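Local coordinates for mitochondrial RNA-binding protein 2 (PDB 2GIA), which binds guide RNA together with its partner MRP1 in a complex that acts as an RNA matchmaker in trypanosome mitochondrial RNA editing, at residues A107-R112 against A125-N130. Numbering follows the deposited sequence.
Sequences AVLEGR and ATFTPN
V108 and L109, at the helix end, both meet the ring of F127. V108 CG1 lies 3.7 Å from F127 CD2, approaching the ring obliquely, while V108 CB sits in the ring plane at the edge. With CG1 held against the ring, anti to the backbone N (chi1 172°), CG2 lies near F127 O at 3.9 Å. L109 adds CD2 at the ring edge, 3.8 Å from F127 CE2, its side chain running roughly at right angles to that of F127. Here the C-terminal turn of helix 101-109 packs on strand 123-129, which lies between strands 116-119 and 137-145 in a four-stranded antiparallel sheet, within a chain whose family is grouped with the PC4-like folds. F105, on helix 101-109, and L176 of helix 170-187 also touch F127, and V116 meets both it and V108. Packing thins toward partly exposed P129, which touches mainly through CD, 4.0 Å from V108 CG1, and T128 directs its CB away. On the helix side G111, exposed and with positive phi (82°), closes a Schellman motif, with R112 N bonded to A107 O (2.9 Å) and G111 N to V108 O (3.0 Å); beyond it R112 forms a salt bridge with E136 of the MRP1 chain.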
loop_
_atom_site.group_PDB
_atom_site.type_symbol
_atom_site.label_atom_id
_atom_site.label_comp_id
_atom_site.label_asym_id
_atom_site.label_seq_id
_atom_site.Cartn_x
_atom_site.Cartn_y
_atom_site.Cartn_z
ATOM N N ALA D 107 -1.101 -8.399 14.132
ATOM C CA ALA D 107 -1.295 -7.666 15.377
ATOM C C ALA D 107 -0.007 -7.623 16.210
ATOM O O ALA D 107 0.255 -6.625 16.884
ATOM C CB ALA D 107 -2.463 -8.264 16.192
ATOM N N VAL D 108 0.800 -8.684 16.149
ATOM C CA VAL D 108 2.054 -8.704 16.895
ATOM C C VAL D 108 3.077 -7.784 16.204
ATOM O O VAL D 108 3.698 -6.943 16.856
ATOM C CB VAL D 108 2.618 -10.157 17.027
ATOM C CG1 VAL D 108 4.053 -10.138 17.640
ATOM C CG2 VAL D 108 1.659 -11.010 17.919
ATOM N N LEU D 109 3.214 -7.910 14.884
ATOM C CA LEU D 109 4.152 -7.080 14.122
ATOM C C LEU D 109 3.833 -5.588 14.265
ATOM O O LEU D 109 4.727 -4.758 14.280
ATOM C CB LEU D 109 4.096 -7.472 12.618
ATOM C CG LEU D 109 4.607 -8.901 12.349
ATOM C CD1 LEU D 109 4.165 -9.474 10.990
ATOM C CD2 LEU D 109 6.116 -8.845 12.396
ATOM N N GLU D 110 2.560 -5.259 14.400
ATOM C CA GLU D 110 2.169 -3.853 14.465
ATOM C C GLU D 110 2.105 -3.314 15.882
ATOM O O GLU D 110 1.704 -2.179 16.083
ATOM C CB GLU D 110 0.824 -3.629 13.700
ATOM C CG GLU D 110 0.964 -3.911 12.194
ATOM C CD GLU D 110 -0.370 -3.945 11.486
ATOM O OE1 GLU D 110 -1.337 -3.405 12.055
ATOM O OE2 GLU D 110 -0.463 -4.496 10.366
ATOM N N GLY D 111 2.474 -4.157 16.848
ATOM C CA GLY D 111 2.543 -3.746 18.246
ATOM C C GLY D 111 1.279 -3.729 19.067
ATOM O O GLY D 111 1.278 -3.249 20.188
ATOM N N ARG D 112 0.200 -4.265 18.530
ATOM C CA ARG D 112 -1.047 -4.268 19.251
ATOM C C ARG D 112 -1.170 -5.492 20.163
ATOM O O ARG D 112 -1.850 -5.437 21.185
ATOM C CB ARG D 112 -2.217 -4.211 18.251
ATOM C CG ARG D 112 -3.575 -4.120 18.900
ATOM C CD ARG D 112 -4.684 -4.174 17.861
ATOM N NE ARG D 112 -4.818 -2.935 17.095
ATOM C CZ ARG D 112 -5.522 -1.894 17.526
ATOM N NH1 ARG D 112 -6.124 -1.954 18.712
ATOM N NH2 ARG D 112 -5.701 -0.831 16.756
ATOM N N ALA D 125 3.364 -23.477 18.295
ATOM C CA ALA D 125 4.295 -22.348 18.131
ATOM C C ALA D 125 3.793 -21.016 18.652
ATOM O O ALA D 125 2.575 -20.817 18.801
ATOM C CB ALA D 125 4.656 -22.199 16.652
ATOM N N THR D 126 4.742 -20.117 18.940
ATOM C CA THR D 126 4.444 -18.748 19.382
ATOM C C THR D 126 5.263 -17.760 18.536
ATOM O O THR D 126 6.357 -18.102 18.034
ATOM C CB THR D 126 4.815 -18.464 20.896
ATOM O OG1 THR D 126 6.239 -18.424 21.053
ATOM C CG2 THR D 126 4.187 -19.524 21.807
ATOM N N PHE D 127 4.738 -16.539 18.387
ATOM C CA PHE D 127 5.425 -15.487 17.645
ATOM C C PHE D 127 5.287 -14.299 18.581
ATOM O O PHE D 127 4.188 -13.873 18.883
ATOM C CB PHE D 127 4.722 -15.203 16.287
ATOM C CG PHE D 127 5.435 -14.192 15.445
ATOM C CD1 PHE D 127 6.574 -14.557 14.721
ATOM C CD2 PHE D 127 5.000 -12.868 15.401
ATOM C CE1 PHE D 127 7.293 -13.615 13.953
ATOM C CE2 PHE D 127 5.696 -11.922 14.651
ATOM C CZ PHE D 127 6.852 -12.297 13.918
ATOM N N THR D 128 6.418 -13.745 18.990
ATOM C CA THR D 128 6.427 -12.668 19.943
ATOM C C THR D 128 7.531 -11.686 19.629
ATOM O O THR D 128 8.460 -12.001 18.869
ATOM C CB THR D 128 6.722 -13.273 21.338
ATOM O OG1 THR D 128 7.989 -13.936 21.271
ATOM C CG2 THR D 128 5.689 -14.345 21.698
ATOM N N PRO D 129 7.458 -10.480 20.212
ATOM C CA PRO D 129 8.503 -9.480 19.980
ATOM C C PRO D 129 9.754 -9.968 20.721
ATOM O O PRO D 129 9.660 -10.675 21.731
ATOM C CB PRO D 129 7.975 -8.208 20.644
ATOM C CG PRO D 129 6.546 -8.459 20.899
ATOM C CD PRO D 129 6.300 -9.921 20.924
ATOM N N ASN D 130 10.921 -9.609 20.219
ATOM C CA ASN D 130 12.153 -9.999 20.887
ATOM C C ASN D 130 12.619 -8.779 21.685
ATOM O O ASN D 130 12.887 -7.724 21.121
ATOM C CB ASN D 130 13.228 -10.406 19.878
ATOM C CG ASN D 130 14.521 -10.815 20.560
ATOM O OD1 ASN D 130 14.760 -10.439 21.712
ATOM N ND2 ASN D 130 15.361 -11.579 19.858
#